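Local coordinates for protein LbaCas13a H328A (C2c2) (Lachnospiraceae bacterium NK4A179, PDB 5WLH) that probably acts as a CRISPR RNA-guided ribonuclease that binds and processes its own pre-crRNA and, once guided, cleaves RNA through paired HEPN domains, at residues 255-260 / 1144-1149; 454-459 / 1132-1137; 1139-1144 / 1170-1175; 1211-1216 / 1224-1229. All blocks are in the same frame, centred on the assembly; numbering follows the deposited sequence.

Contact 1 of 4, residues 255-260 / 1144-1149; sequences DGKFAI and CLNNDS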
loop_
_atom_site.group_PDB
_atom_site.type_symbol
_atom_site.label_atom_id
_atom_site.label_comp_id
_atom_site.label_asym_id
_atom_site.label_seq_id
_atom_site.Cartn_x
_atom_site.Cartn_y
_atom_site.Cartn_z
ATOM N N ASP A 255 15.255 -33.192 2.561
ATOM C CA ASP A 255 14.106 -34.071 2.729
ATOM C C ASP A 255 12.812 -33.495 2.166
ATOM O O ASP A 255 11.730 -33.976 2.530
ATOM C CB ASP A 255 13.927 -34.406 4.213
ATOM C CG ASP A 255 14.268 -33.235 5.117
ATOM O OD1 ASP A 255 14.584 -32.147 4.588
ATOM O OD2 ASP A 255 14.229 -33.406 6.355
ATOM N N GLY A 256 12.887 -32.490 1.294
ATOM C CA GLY A 256 11.677 -31.871 0.779
ATOM C C GLY A 256 10.860 -31.174 1.845
ATOM O O GLY A 256 9.624 -31.215 1.797
ATOM N N LYS A 257 11.527 -30.579 2.836
ATOM C CA LYS A 257 10.891 -29.797 3.889
ATOM C C LYS A 257 11.281 -28.339 3.712
ATOM O O LYS A 257 12.444 -28.033 3.437
ATOM C CB LYS A 257 11.327 -30.261 5.279
ATOM C CG LYS A 257 11.030 -31.736 5.570
ATOM C CD LYS A 257 9.568 -32.049 5.303
ATOM C CE LYS A 257 9.264 -33.540 5.394
ATOM N NZ LYS A 257 7.810 -33.787 5.131
ATOM N N PHE A 258 10.317 -27.440 3.869
ATOM C CA PHE A 258 10.627 -26.015 3.810
ATOM C C PHE A 258 11.233 -25.578 5.141
ATOM O O PHE A 258 10.759 -25.976 6.205
ATOM C CB PHE A 258 9.355 -25.198 3.552
ATOM C CG PHE A 258 8.938 -25.117 2.112
ATOM C CD1 PHE A 258 9.822 -24.697 1.129
ATOM C CD2 PHE A 258 7.632 -25.412 1.753
ATOM C CE1 PHE A 258 9.407 -24.585 -0.186
ATOM C CE2 PHE A 258 7.219 -25.301 0.447
ATOM C CZ PHE A 258 8.110 -24.886 -0.525
ATOM N N ALA A 259 12.271 -24.746 5.077
ATOM C CA ALA A 259 12.850 -24.149 6.273
ATOM C C ALA A 259 13.409 -22.784 5.905
ATOM O O ALA A 259 13.617 -22.487 4.721
ATOM C CB ALA A 259 13.950 -25.024 6.868
ATOM N N ILE A 260 13.684 -21.961 6.930
ATOM C CA ILE A 260 14.296 -20.664 6.649
ATOM C C ILE A 260 15.619 -20.900 5.947
ATOM O O ILE A 260 16.351 -21.854 6.249
ATOM C CB ILE A 260 14.480 -19.822 7.926
ATOM C CG1 ILE A 260 15.426 -20.536 8.913
ATOM C CG2 ILE A 260 13.109 -19.468 8.522
ATOM C CD1 ILE A 260 15.843 -19.694 10.116
ATOM N N CYS A 1144 5.915 -28.006 13.720
ATOM C CA CYS A 1144 5.587 -28.995 14.745
ATOM C C CYS A 1144 5.484 -30.383 14.135
ATOM O O CYS A 1144 6.044 -31.359 14.663
ATOM C CB CYS A 1144 4.286 -28.604 15.442
ATOM S SG CYS A 1144 3.856 -29.728 16.807
ATOM N N LEU A 1145 4.781 -30.485 13.004
ATOM C CA LEU A 1145 4.654 -31.765 12.317
ATOM C C LEU A 1145 6.008 -32.357 11.995
ATOM O O LEU A 1145 6.168 -33.582 11.983
ATOM C CB LEU A 1145 3.863 -31.600 11.018
ATOM C CG LEU A 1145 2.349 -31.679 11.036
ATOM C CD1 LEU A 1145 1.821 -31.337 9.651
ATOM C CD2 LEU A 1145 1.879 -33.069 11.450
ATOM N N ASN A 1146 6.996 -31.509 11.741
ATOM C CA ASN A 1146 8.277 -31.978 11.252
ATOM C C ASN A 1146 9.340 -32.060 12.338
ATOM O O ASN A 1146 10.509 -32.282 12.026
ATOM C CB ASN A 1146 8.718 -31.092 10.087
ATOM C CG ASN A 1146 7.959 -31.428 8.823
ATOM O OD1 ASN A 1146 8.288 -32.393 8.153
ATOM N ND2 ASN A 1146 6.911 -30.673 8.519
ATOM N N ASN A 1147 8.967 -31.919 13.601
ATOM C CA ASN A 1147 9.911 -32.186 14.674
ATOM C C ASN A 1147 9.511 -33.477 15.388
ATOM O O ASN A 1147 8.535 -34.144 15.025
ATOM C CB ASN A 1147 10.031 -30.987 15.632
ATOM C CG ASN A 1147 8.772 -30.733 16.465
ATOM O OD1 ASN A 1147 8.018 -31.642 16.806
ATOM N ND2 ASN A 1147 8.560 -29.463 16.822
ATOM N N ASP A 1148 10.272 -33.813 16.429
ATOM C CA ASP A 1148 10.070 -35.062 17.153
ATOM C C ASP A 1148 9.154 -34.920 18.359
ATOM O O ASP A 1148 8.949 -35.906 19.069
ATOM C CB ASP A 1148 11.425 -35.651 17.589
ATOM C CG ASP A 1148 12.194 -34.757 18.571
ATOM O OD1 ASP A 1148 11.608 -33.846 19.202
ATOM O OD2 ASP A 1148 13.420 -34.975 18.713
ATOM N N SER A 1149 8.623 -33.727 18.627
ATOM C CA SER A 1149 7.736 -33.560 19.766
ATOM C C SER A 1149 6.528 -34.490 19.645
ATOM O O SER A 1149 6.154 -34.946 18.555
ATOM C CB SER A 1149 7.280 -32.106 19.890
ATOM O OG SER A 1149 6.334 -31.783 18.879
#
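Lys-257 reaches from the loop of a small beta hairpin, 250-252 with 258-260, to Asn-1146, the residue at which the long helix 1106-1145 gives up its helical backbone angles. The lysine leaves its backbone with CG anti to the carbonyl carbon (chi1 -58°) and bends at chi2 (-53°), after which the chain runs out extended. Lys-257 CB is still 4.7 Å from Asn-1146 OD1, too far to matter, and CG comes to 3.8 Å from the same oxygen. The real touch is made by the next two carbons: CD and CE each lie 3.1 Å from OD1, and the amide oxygen therefore rests against the flank of the chain. NZ at the tip is 3.4 Å from OD1. Lysine suits this place because its long methylene chain can lie against the amide oxygen while the ammonium end stays at a partly exposed position.

The other half of the Asn-1146 amide faces its own helix: ND2 donates to Tyr-1142 O, which holds the group in place with OD1 turned to the hairpin. Tyr-1142 also joins the two parts, its OH bonded to Phe-258 N. The helix end and the loop after it are tied by Lys-1151 NZ, which bonds Cys-1144 O, Asn-1147 O and Ser-1149 O, and by an Asx turn. In that turn Asn-1147 OD1 accepts two bonds, from Ser-1149 OG at 2.7 Å and from Ser-1149 N at 2.8 Å, the backbone N standing well above the carbonyl plane.

Contact 2 of 4, residues 454-459 / 1132-1137; sequences AVYNYA and DLMNFQ
A Met-aromatic contact joins helix 429-458 to helix 1106-1145, probably at the seam between the two HEPN domains. Met-1134 runs out extended and then folds at chi3 (80°), which swings its methyl over the ring of Tyr-456. CE sits 3.6 Å from the ring centroid, only 10° off the normal, in a CH-pi contact nearly centred on the face. The sulfur stands farther out and oblique, with SD 4.5 Å from the centroid. Flexible, polarisable methionine fits such a flat surface well.

Tyr-456 has further partners: Tyr-609 meets it edge-to-face, and a weak hydrogen bond links its OH and Ser-606 OG. An alanine here would remove the platform under the Met-1134 methyl and is likely to leave that side chain free to turn and Tyr-609 without its aromatic mate.

Asn-1135 OD1 comes to 4.0 Å from Tyr-456 CB, at the root of the side chain, while Asn-1135 ND2 donates to a water at 3.1 Å. This water links two amides, loosely on the side of Asn-457, whose ND2 also bonds Lys-453 O. Since Ser-606 and Tyr-609 lie in or beside a short arginine-to-histidine sequence, the arrangement is consistent with second-shell packing behind a HEPN ribonuclease motif.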
loop_
_atom_site.group_PDB
_atom_site.type_symbol
_atom_site.label_atom_id
_atom_site.label_comp_id
_atom_site.label_asym_id
_atom_site.label_seq_id
_atom_site.Cartn_x
_atom_site.Cartn_y
_atom_site.Cartn_z
ATOM N N ALA A 454 5.375 -20.182 2.407
ATOM C CA ALA A 454 5.857 -21.202 1.470
ATOM C C ALA A 454 4.991 -22.465 1.506
ATOM O O ALA A 454 4.665 -23.033 0.452
ATOM C CB ALA A 454 7.322 -21.531 1.765
ATOM N N VAL A 455 4.604 -22.916 2.697
ATOM C CA VAL A 455 3.797 -24.138 2.800
ATOM C C VAL A 455 2.441 -23.932 2.139
ATOM O O VAL A 455 1.976 -24.769 1.360
ATOM C CB VAL A 455 3.640 -24.554 4.273
ATOM C CG1 VAL A 455 2.579 -25.657 4.414
ATOM C CG2 VAL A 455 4.966 -25.004 4.831
ATOM N N TYR A 456 1.783 -22.807 2.441
ATOM C CA TYR A 456 0.461 -22.551 1.886
ATOM C C TYR A 456 0.486 -22.510 0.365
ATOM O O TYR A 456 -0.418 -23.038 -0.301
ATOM C CB TYR A 456 -0.086 -21.220 2.397
ATOM C CG TYR A 456 -1.445 -20.896 1.815
ATOM C CD1 TYR A 456 -2.570 -21.611 2.219
ATOM C CD2 TYR A 456 -1.610 -19.893 0.872
ATOM C CE1 TYR A 456 -3.817 -21.321 1.706
ATOM C CE2 TYR A 456 -2.865 -19.597 0.352
ATOM C CZ TYR A 456 -3.961 -20.331 0.771
ATOM O OH TYR A 456 -5.214 -20.067 0.281
ATOM N N ASN A 457 1.491 -21.856 -0.201
ATOM C CA ASN A 457 1.472 -21.645 -1.634
ATOM C C ASN A 457 1.980 -22.855 -2.399
ATOM O O ASN A 457 1.515 -23.109 -3.517
ATOM C CB ASN A 457 2.287 -20.403 -1.974
ATOM C CG ASN A 457 1.512 -19.141 -1.673
ATOM O OD1 ASN A 457 0.623 -18.769 -2.431
ATOM N ND2 ASN A 457 1.789 -18.521 -0.540
ATOM N N TYR A 458 2.896 -23.613 -1.823
ATOM C CA TYR A 458 3.592 -24.638 -2.575
ATOM C C TYR A 458 3.498 -26.048 -2.009
ATOM O O TYR A 458 3.982 -26.978 -2.666
ATOM C CB TYR A 458 5.071 -24.261 -2.724
ATOM C CG TYR A 458 5.274 -22.905 -3.356
ATOM C CD1 TYR A 458 4.573 -22.542 -4.505
ATOM C CD2 TYR A 458 6.159 -21.990 -2.805
ATOM C CE1 TYR A 458 4.750 -21.305 -5.093
ATOM C CE2 TYR A 458 6.345 -20.740 -3.391
ATOM C CZ TYR A 458 5.631 -20.409 -4.517
ATOM O OH TYR A 458 5.805 -19.187 -5.107
ATOM N N ALA A 459 2.909 -26.248 -0.831
ATOM C CA ALA A 459 2.857 -27.590 -0.256
ATOM C C ALA A 459 1.448 -27.972 0.187
ATOM O O ALA A 459 1.285 -28.816 1.074
ATOM C CB ALA A 459 3.839 -27.730 0.911
ATOM N N ASP A 1132 -1.807 -13.477 7.427
ATOM C CA ASP A 1132 -0.578 -13.789 8.132
ATOM C C ASP A 1132 -0.820 -14.602 9.396
ATOM O O ASP A 1132 0.068 -15.349 9.805
ATOM C CB ASP A 1132 0.179 -12.499 8.420
ATOM C CG ASP A 1132 0.771 -11.919 7.152
ATOM O OD1 ASP A 1132 1.052 -12.720 6.231
ATOM O OD2 ASP A 1132 0.922 -10.701 7.072
ATOM N N LEU A 1133 -2.006 -14.495 9.991
ATOM C CA LEU A 1133 -2.383 -15.410 11.069
ATOM C C LEU A 1133 -2.420 -16.840 10.548
ATOM O O LEU A 1133 -1.816 -17.736 11.132
ATOM C CB LEU A 1133 -3.741 -15.009 11.659
ATOM C CG LEU A 1133 -4.311 -15.942 12.731
ATOM C CD1 LEU A 1133 -3.281 -16.155 13.836
ATOM C CD2 LEU A 1133 -5.596 -15.342 13.290
ATOM N N MET A 1134 -3.080 -17.055 9.406
ATOM C CA MET A 1134 -3.081 -18.389 8.815
ATOM C C MET A 1134 -1.672 -18.853 8.499
ATOM O O MET A 1134 -1.321 -20.015 8.739
ATOM C CB MET A 1134 -3.928 -18.414 7.547
ATOM C CG MET A 1134 -3.767 -19.739 6.828
ATOM S SD MET A 1134 -4.593 -19.650 5.252
ATOM C CE MET A 1134 -3.364 -18.764 4.277
ATOM N N ASN A 1135 -0.849 -17.962 7.924
ATOM C CA ASN A 1135 0.521 -18.337 7.598
ATOM C C ASN A 1135 1.317 -18.664 8.860
ATOM O O ASN A 1135 2.136 -19.586 8.857
ATOM C CB ASN A 1135 1.215 -17.211 6.836
ATOM C CG ASN A 1135 0.837 -17.175 5.369
ATOM O OD1 ASN A 1135 0.179 -18.065 4.861
ATOM N ND2 ASN A 1135 1.232 -16.111 4.695
ATOM N N PHE A 1136 1.139 -17.864 9.921
ATOM C CA PHE A 1136 1.816 -18.164 11.173
ATOM C C PHE A 1136 1.440 -19.554 11.650
ATOM O O PHE A 1136 2.312 -20.369 11.979
ATOM C CB PHE A 1136 1.452 -17.158 12.268
ATOM C CG PHE A 1136 2.120 -17.473 13.571
ATOM C CD1 PHE A 1136 1.561 -18.401 14.464
ATOM C CD2 PHE A 1136 3.344 -16.903 13.882
ATOM C CE1 PHE A 1136 2.218 -18.725 15.636
ATOM C CE2 PHE A 1136 3.995 -17.207 15.075
ATOM C CZ PHE A 1136 3.431 -18.113 15.953
ATOM N N GLN A 1137 0.134 -19.820 11.715
ATOM C CA GLN A 1137 -0.334 -21.128 12.174
ATOM C C GLN A 1137 0.183 -22.240 11.276
ATOM O O GLN A 1137 0.660 -23.265 11.764
ATOM C CB GLN A 1137 -1.851 -21.155 12.233
ATOM C CG GLN A 1137 -2.411 -20.242 13.316
ATOM C CD GLN A 1137 -3.910 -20.160 13.276
ATOM O OE1 GLN A 1137 -4.513 -19.978 12.213
ATOM N NE2 GLN A 1137 -4.530 -20.287 14.437
HETATM O O HOH W 1 0.620 -16.844 1.775
#

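Contact 3 of 4, residues 1139-1144 / 1170-1175; sequences GYHYAC and GAILYQ
His-1141 points its CG anti to the carbonyl carbon (chi1 -69°) and Ile-1172 its CG1 anti to the backbone N (chi1 177°), and these settings lay the isoleucine branch across the imidazole. The two residues belong to an antiparallel helix pair, formed by helix 1106-1145 and helix 1171-1180: the axes of 1139-1144 and 1171-1175 approach to 9.6 Å, with an angle of 171° between their directions. Ile-1172 CG1 meets His-1141 CB at 3.8 Å, and CD1 reaches over one face of the ring, toward its rim. The opposite face is taken by Tyr-1140 CD2, so the imidazole is held between aliphatic and aromatic carbon. ND1 of the histidine is hydrogen-bonded to Tyr-1155 OH; histidine suits a buried place that uses both a flat face and a polar edge atom.

Leu-1173, three residues on from the N-cap Gly-1170, works with its two methyls separately, a use that a branched tip allows. CD2 presses on the helix backbone, 3.8 Å from Tyr-1142 N. The other methyl, Leu-1173 CD1, comes in at the edge of the Tyr-1142 ring, close to its plane and 4.0 Å from CD1 of that tyrosine.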
loop_
_atom_site.group_PDB
_atom_site.type_symbol
_atom_site.label_atom_id
_atom_site.label_comp_id
_atom_site.label_asym_id
_atom_site.label_seq_id
_atom_site.Cartn_x
_atom_site.Cartn_y
_atom_site.Cartn_z
ATOM N N GLY A 1139 2.897 -22.206 9.404
ATOM C CA GLY A 1139 4.327 -22.388 9.554
ATOM C C GLY A 1139 4.672 -23.044 10.871
ATOM O O GLY A 1139 5.529 -23.933 10.928
ATOM N N TYR A 1140 3.995 -22.624 11.935
ATOM C CA TYR A 1140 4.229 -23.163 13.264
ATOM C C TYR A 1140 3.836 -24.639 13.331
ATOM O O TYR A 1140 4.617 -25.485 13.779
ATOM C CB TYR A 1140 3.442 -22.317 14.258
ATOM C CG TYR A 1140 3.456 -22.808 15.668
ATOM C CD1 TYR A 1140 4.453 -22.407 16.542
ATOM C CD2 TYR A 1140 2.485 -23.690 16.128
ATOM C CE1 TYR A 1140 4.463 -22.850 17.864
ATOM C CE2 TYR A 1140 2.492 -24.146 17.443
ATOM C CZ TYR A 1140 3.483 -23.717 18.302
ATOM O OH TYR A 1140 3.485 -24.162 19.609
ATOM N N HIS A 1141 2.635 -24.979 12.866
ATOM C CA HIS A 1141 2.241 -26.385 12.956
ATOM C C HIS A 1141 2.961 -27.246 11.934
ATOM O O HIS A 1141 3.168 -28.439 12.180
ATOM C CB HIS A 1141 0.734 -26.507 12.828
ATOM C CG HIS A 1141 0.019 -25.957 14.015
ATOM N ND1 HIS A 1141 -0.043 -26.631 15.217
ATOM C CD2 HIS A 1141 -0.578 -24.761 14.218
ATOM C CE1 HIS A 1141 -0.701 -25.895 16.092
ATOM N NE2 HIS A 1141 -1.037 -24.753 15.512
ATOM N N TYR A 1142 3.380 -26.662 10.811
ATOM C CA TYR A 1142 4.261 -27.371 9.893
ATOM C C TYR A 1142 5.581 -27.704 10.564
ATOM O O TYR A 1142 6.084 -28.833 10.458
ATOM C CB TYR A 1142 4.503 -26.529 8.639
ATOM C CG TYR A 1142 5.402 -27.157 7.606
ATOM C CD1 TYR A 1142 4.905 -28.093 6.698
ATOM C CD2 TYR A 1142 6.733 -26.790 7.511
ATOM C CE1 TYR A 1142 5.729 -28.636 5.715
ATOM C CE2 TYR A 1142 7.561 -27.323 6.533
ATOM C CZ TYR A 1142 7.044 -28.235 5.635
ATOM O OH TYR A 1142 7.869 -28.753 4.674
ATOM N N ALA A 1143 6.172 -26.722 11.251
ATOM C CA ALA A 1143 7.361 -27.003 12.042
ATOM C C ALA A 1143 7.078 -28.073 13.081
ATOM O O ALA A 1143 7.912 -28.956 13.315
ATOM C CB ALA A 1143 7.869 -25.717 12.710
ATOM N N CYS A 1144 5.915 -28.006 13.720
ATOM C CA CYS A 1144 5.587 -28.995 14.745
ATOM C C CYS A 1144 5.484 -30.383 14.135
ATOM O O CYS A 1144 6.044 -31.359 14.663
ATOM C CB CYS A 1144 4.286 -28.604 15.442
ATOM S SG CYS A 1144 3.856 -29.728 16.807
ATOM N N GLY A 1170 -1.454 -35.049 7.125
ATOM C CA GLY A 1170 -1.194 -33.629 7.362
ATOM C C GLY A 1170 -2.437 -32.904 7.833
ATOM O O GLY A 1170 -2.665 -31.738 7.457
ATOM N N ALA A 1171 -3.242 -33.570 8.663
ATOM C CA ALA A 1171 -4.580 -33.097 9.003
ATOM C C ALA A 1171 -4.554 -31.697 9.588
ATOM O O ALA A 1171 -5.393 -30.865 9.228
ATOM C CB ALA A 1171 -5.243 -34.047 10.002
ATOM N N ILE A 1172 -3.616 -31.426 10.510
ATOM C CA ILE A 1172 -3.590 -30.114 11.154
ATOM C C ILE A 1172 -3.462 -29.019 10.106
ATOM O O ILE A 1172 -4.096 -27.971 10.216
ATOM C CB ILE A 1172 -2.466 -30.020 12.202
ATOM C CG1 ILE A 1172 -2.411 -28.602 12.813
ATOM C CG2 ILE A 1172 -1.146 -30.346 11.610
ATOM C CD1 ILE A 1172 -3.590 -28.249 13.632
ATOM N N LEU A 1173 -2.673 -29.263 9.061
ATOM C CA LEU A 1173 -2.481 -28.237 8.036
ATOM C C LEU A 1173 -3.746 -28.042 7.220
ATOM O O LEU A 1173 -4.143 -26.907 6.939
ATOM C CB LEU A 1173 -1.317 -28.617 7.123
ATOM C CG LEU A 1173 0.019 -28.870 7.792
ATOM C CD1 LEU A 1173 1.044 -29.309 6.746
ATOM C CD2 LEU A 1173 0.483 -27.629 8.557
ATOM N N TYR A 1174 -4.385 -29.145 6.824
ATOM C CA TYR A 1174 -5.671 -29.061 6.150
ATOM C C TYR A 1174 -6.657 -28.257 6.988
ATOM O O TYR A 1174 -7.326 -27.346 6.489
ATOM C CB TYR A 1174 -6.217 -30.483 5.889
ATOM C CG TYR A 1174 -7.615 -30.443 5.320
ATOM C CD1 TYR A 1174 -8.730 -30.343 6.151
ATOM C CD2 TYR A 1174 -7.818 -30.459 3.948
ATOM C CE1 TYR A 1174 -10.004 -30.256 5.624
ATOM C CE2 TYR A 1174 -9.102 -30.385 3.402
ATOM C CZ TYR A 1174 -10.185 -30.295 4.246
ATOM O OH TYR A 1174 -11.446 -30.188 3.713
ATOM N N GLN A 1175 -6.756 -28.589 8.280
ATOM C CA GLN A 1175 -7.780 -27.988 9.120
ATOM C C GLN A 1175 -7.503 -26.515 9.361
ATOM O O GLN A 1175 -8.447 -25.723 9.485
ATOM C CB GLN A 1175 -7.882 -28.762 10.437
ATOM C CG GLN A 1175 -8.359 -30.222 10.190
ATOM C CD GLN A 1175 -9.867 -30.318 10.220
ATOM O OE1 GLN A 1175 -10.530 -30.215 9.192
ATOM N NE2 GLN A 1175 -10.420 -30.448 11.408
#

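Contact 4 of 4, residues 1211-1216 / 1224-1229; sequences EFYRYA and DCYASG
Tyr-1213 and Asp-1224 supply the polar link between helix 1205-1216 and the loop that follows it, where a type I beta turn spans Cys-1225 to Ser-1228. Asp-1224 holds CG anti to its own N (chi1 -171°), which carries the carboxylate to the tyrosine. Tyr-1213 OH donates to Asp-1224 OD2 at 2.5 Å, a short bond that arrives on the syn side and 17° out of the carboxylate plane. The other oxygen serves the turn: Ala-1227 N donates to Asp-1224 OD1 at 3.0 Å from above the carboxylate, an Asx motif. Aspartate suits the spot because it can hold the helix with one oxygen and the turn with the other. Replacing it by an alanine would probably leave Tyr-1213 OH and Ala-1227 N without this acceptor and the tyrosine ring freer to shift.

Most of the aromatic contacts involve Tyr-1226. Its ring and that of Tyr-1213 lie obliquely, with centroids 5.6 Å apart and planes at 32°. Tyr-1226 CB is wedged between two helix residues, 3.6 Å from Tyr-1213 CE1 and 3.9 Å from Phe-1212 CE1.

A separate sulfur-aromatic contact puts Cys-1225 SG at the edge of the Phe-1212 ring, 4.3 Å from CE1. While SG turns there, the cysteine methylene meets the alanine methyl at the helix end: Ala-1216 CB touches Cys-1225 CB at 3.6 Å.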
loop_
_atom_site.group_PDB
_atom_site.type_symbol
_atom_site.label_atom_id
_atom_site.label_comp_id
_atom_site.label_asym_id
_atom_site.label_seq_id
_atom_site.Cartn_x
_atom_site.Cartn_y
_atom_site.Cartn_z
ATOM N N GLU A 1211 -15.430 -24.963 15.078
ATOM C CA GLU A 1211 -15.294 -26.349 14.659
ATOM C C GLU A 1211 -13.862 -26.835 14.817
ATOM O O GLU A 1211 -13.626 -27.983 15.217
ATOM C CB GLU A 1211 -15.763 -26.491 13.216
ATOM C CG GLU A 1211 -17.227 -26.205 13.067
ATOM C CD GLU A 1211 -17.614 -25.906 11.641
ATOM O OE1 GLU A 1211 -16.706 -25.804 10.783
ATOM O OE2 GLU A 1211 -18.826 -25.766 11.383
ATOM N N PHE A 1212 -12.886 -25.977 14.509
ATOM C CA PHE A 1212 -11.492 -26.354 14.696
ATOM C C PHE A 1212 -11.215 -26.709 16.146
ATOM O O PHE A 1212 -10.529 -27.700 16.431
ATOM C CB PHE A 1212 -10.576 -25.214 14.270
ATOM C CG PHE A 1212 -9.136 -25.556 14.340
ATOM C CD1 PHE A 1212 -8.423 -25.412 15.542
ATOM C CD2 PHE A 1212 -8.480 -26.027 13.227
ATOM C CE1 PHE A 1212 -7.091 -25.729 15.601
ATOM C CE2 PHE A 1212 -7.137 -26.350 13.285
ATOM C CZ PHE A 1212 -6.437 -26.191 14.476
ATOM N N TYR A 1213 -11.722 -25.891 17.066
ATOM C CA TYR A 1213 -11.601 -26.192 18.487
ATOM C C TYR A 1213 -12.155 -27.576 18.807
ATOM O O TYR A 1213 -11.555 -28.321 19.583
ATOM C CB TYR A 1213 -12.315 -25.119 19.302
ATOM C CG TYR A 1213 -11.431 -23.938 19.669
ATOM C CD1 TYR A 1213 -11.148 -22.931 18.742
ATOM C CD2 TYR A 1213 -10.873 -23.829 20.946
ATOM C CE1 TYR A 1213 -10.343 -21.843 19.079
ATOM C CE2 TYR A 1213 -10.061 -22.749 21.284
ATOM C CZ TYR A 1213 -9.802 -21.760 20.349
ATOM O OH TYR A 1213 -8.991 -20.691 20.681
ATOM N N ARG A 1214 -13.283 -27.951 18.195
ATOM C CA ARG A 1214 -13.865 -29.267 18.438
ATOM C C ARG A 1214 -13.110 -30.378 17.723
ATOM O O ARG A 1214 -13.163 -31.532 18.161
ATOM C CB ARG A 1214 -15.347 -29.283 18.042
ATOM C CG ARG A 1214 -16.112 -28.162 18.721
ATOM C CD ARG A 1214 -16.973 -28.642 19.884
ATOM N NE ARG A 1214 -17.526 -29.976 19.681
ATOM C CZ ARG A 1214 -17.422 -30.980 20.548
ATOM N NH1 ARG A 1214 -16.761 -30.837 21.686
ATOM N NH2 ARG A 1214 -17.975 -32.145 20.260
ATOM N N TYR A 1215 -12.389 -30.054 16.653
ATOM C CA TYR A 1215 -11.434 -30.989 16.078
ATOM C C TYR A 1215 -10.256 -31.210 17.014
ATOM O O TYR A 1215 -9.881 -32.350 17.306
ATOM C CB TYR A 1215 -10.949 -30.465 14.724
ATOM C CG TYR A 1215 -9.563 -30.927 14.323
ATOM C CD1 TYR A 1215 -9.308 -32.261 14.028
ATOM C CD2 TYR A 1215 -8.513 -30.019 14.207
ATOM C CE1 TYR A 1215 -8.068 -32.680 13.656
ATOM C CE2 TYR A 1215 -7.264 -30.426 13.833
ATOM C CZ TYR A 1215 -7.036 -31.750 13.554
ATOM O OH TYR A 1215 -5.786 -32.156 13.181
ATOM N N ALA A 1216 -9.650 -30.129 17.477
ATOM C CA ALA A 1216 -8.458 -30.237 18.301
ATOM C C ALA A 1216 -8.768 -30.692 19.715
ATOM O O ALA A 1216 -7.848 -31.065 20.442
ATOM C CB ALA A 1216 -7.743 -28.888 18.352
ATOM N N ASP A 1224 -5.502 -25.398 24.036
ATOM C CA ASP A 1224 -5.957 -24.552 22.925
ATOM C C ASP A 1224 -4.934 -24.671 21.790
ATOM O O ASP A 1224 -4.006 -23.865 21.685
ATOM C CB ASP A 1224 -6.150 -23.106 23.363
ATOM C CG ASP A 1224 -6.837 -22.251 22.298
ATOM O OD1 ASP A 1224 -6.770 -22.611 21.105
ATOM O OD2 ASP A 1224 -7.464 -21.227 22.649
ATOM N N CYS A 1225 -5.147 -25.664 20.922
ATOM C CA CYS A 1225 -4.261 -25.872 19.782
ATOM C C CYS A 1225 -4.299 -24.687 18.819
ATOM O O CYS A 1225 -3.273 -24.310 18.244
ATOM C CB CYS A 1225 -4.651 -27.160 19.054
ATOM S SG CYS A 1225 -3.683 -27.502 17.565
ATOM N N TYR A 1226 -5.479 -24.101 18.615
ATOM C CA TYR A 1226 -5.592 -22.954 17.711
ATOM C C TYR A 1226 -4.633 -21.844 18.116
ATOM O O TYR A 1226 -3.987 -21.213 17.263
ATOM C CB TYR A 1226 -7.032 -22.447 17.727
ATOM C CG TYR A 1226 -7.296 -21.161 16.991
ATOM C CD1 TYR A 1226 -7.118 -19.931 17.621
ATOM C CD2 TYR A 1226 -7.763 -21.168 15.677
ATOM C CE1 TYR A 1226 -7.366 -18.762 16.971
ATOM C CE2 TYR A 1226 -8.027 -19.983 15.012
ATOM C CZ TYR A 1226 -7.822 -18.783 15.675
ATOM O OH TYR A 1226 -8.077 -17.590 15.055
ATOM N N ALA A 1227 -4.525 -21.601 19.415
ATOM C CA ALA A 1227 -3.696 -20.538 19.957
ATOM C C ALA A 1227 -2.257 -20.966 20.213
ATOM O O ALA A 1227 -1.478 -20.165 20.744
ATOM C CB ALA A 1227 -4.317 -20.006 21.260
ATOM N N SER A 1228 -1.880 -22.203 19.871
ATOM C CA SER A 1228 -0.521 -22.652 20.148
ATOM C C SER A 1228 0.471 -21.800 19.371
ATOM O O SER A 1228 0.292 -21.555 18.174
ATOM C CB SER A 1228 -0.348 -24.129 19.792
ATOM O OG SER A 1228 0.880 -24.618 20.308
ATOM N N GLY A 1229 1.486 -21.297 20.070
ATOM C CA GLY A 1229 2.459 -20.419 19.459
ATOM C C GLY A 1229 2.029 -18.972 19.314
ATOM O O GLY A 1229 2.885 -18.121 19.057
#

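Overall arrangement
Contacts 1 to 3 share helix 1106-1145: contact 2 uses its C-terminal half, contact 3 the next turns, and contact 1 its end, sharing Cys-1144 with contact 3. The centres of contacts 2 and 3 are about 9 Å apart, those of 1 and 3 about 10 Å, and those of 3 and 4 about 11 Å. Contact 2 is nested in the long loop closed by contact 1, contacts 1 and 3 cross, and contact 4 follows last, a local closure. It packs against the shared helix through probable hydrogen bonds, Gln-1137 NE2 to Tyr-1226 O and between Tyr-1140 OH and Ser-1228 OG. Distant sequence thus meets at one helix, probably of HEPN2, near the bound RNA, contact 2 closest at about 5 Å between nearest atoms.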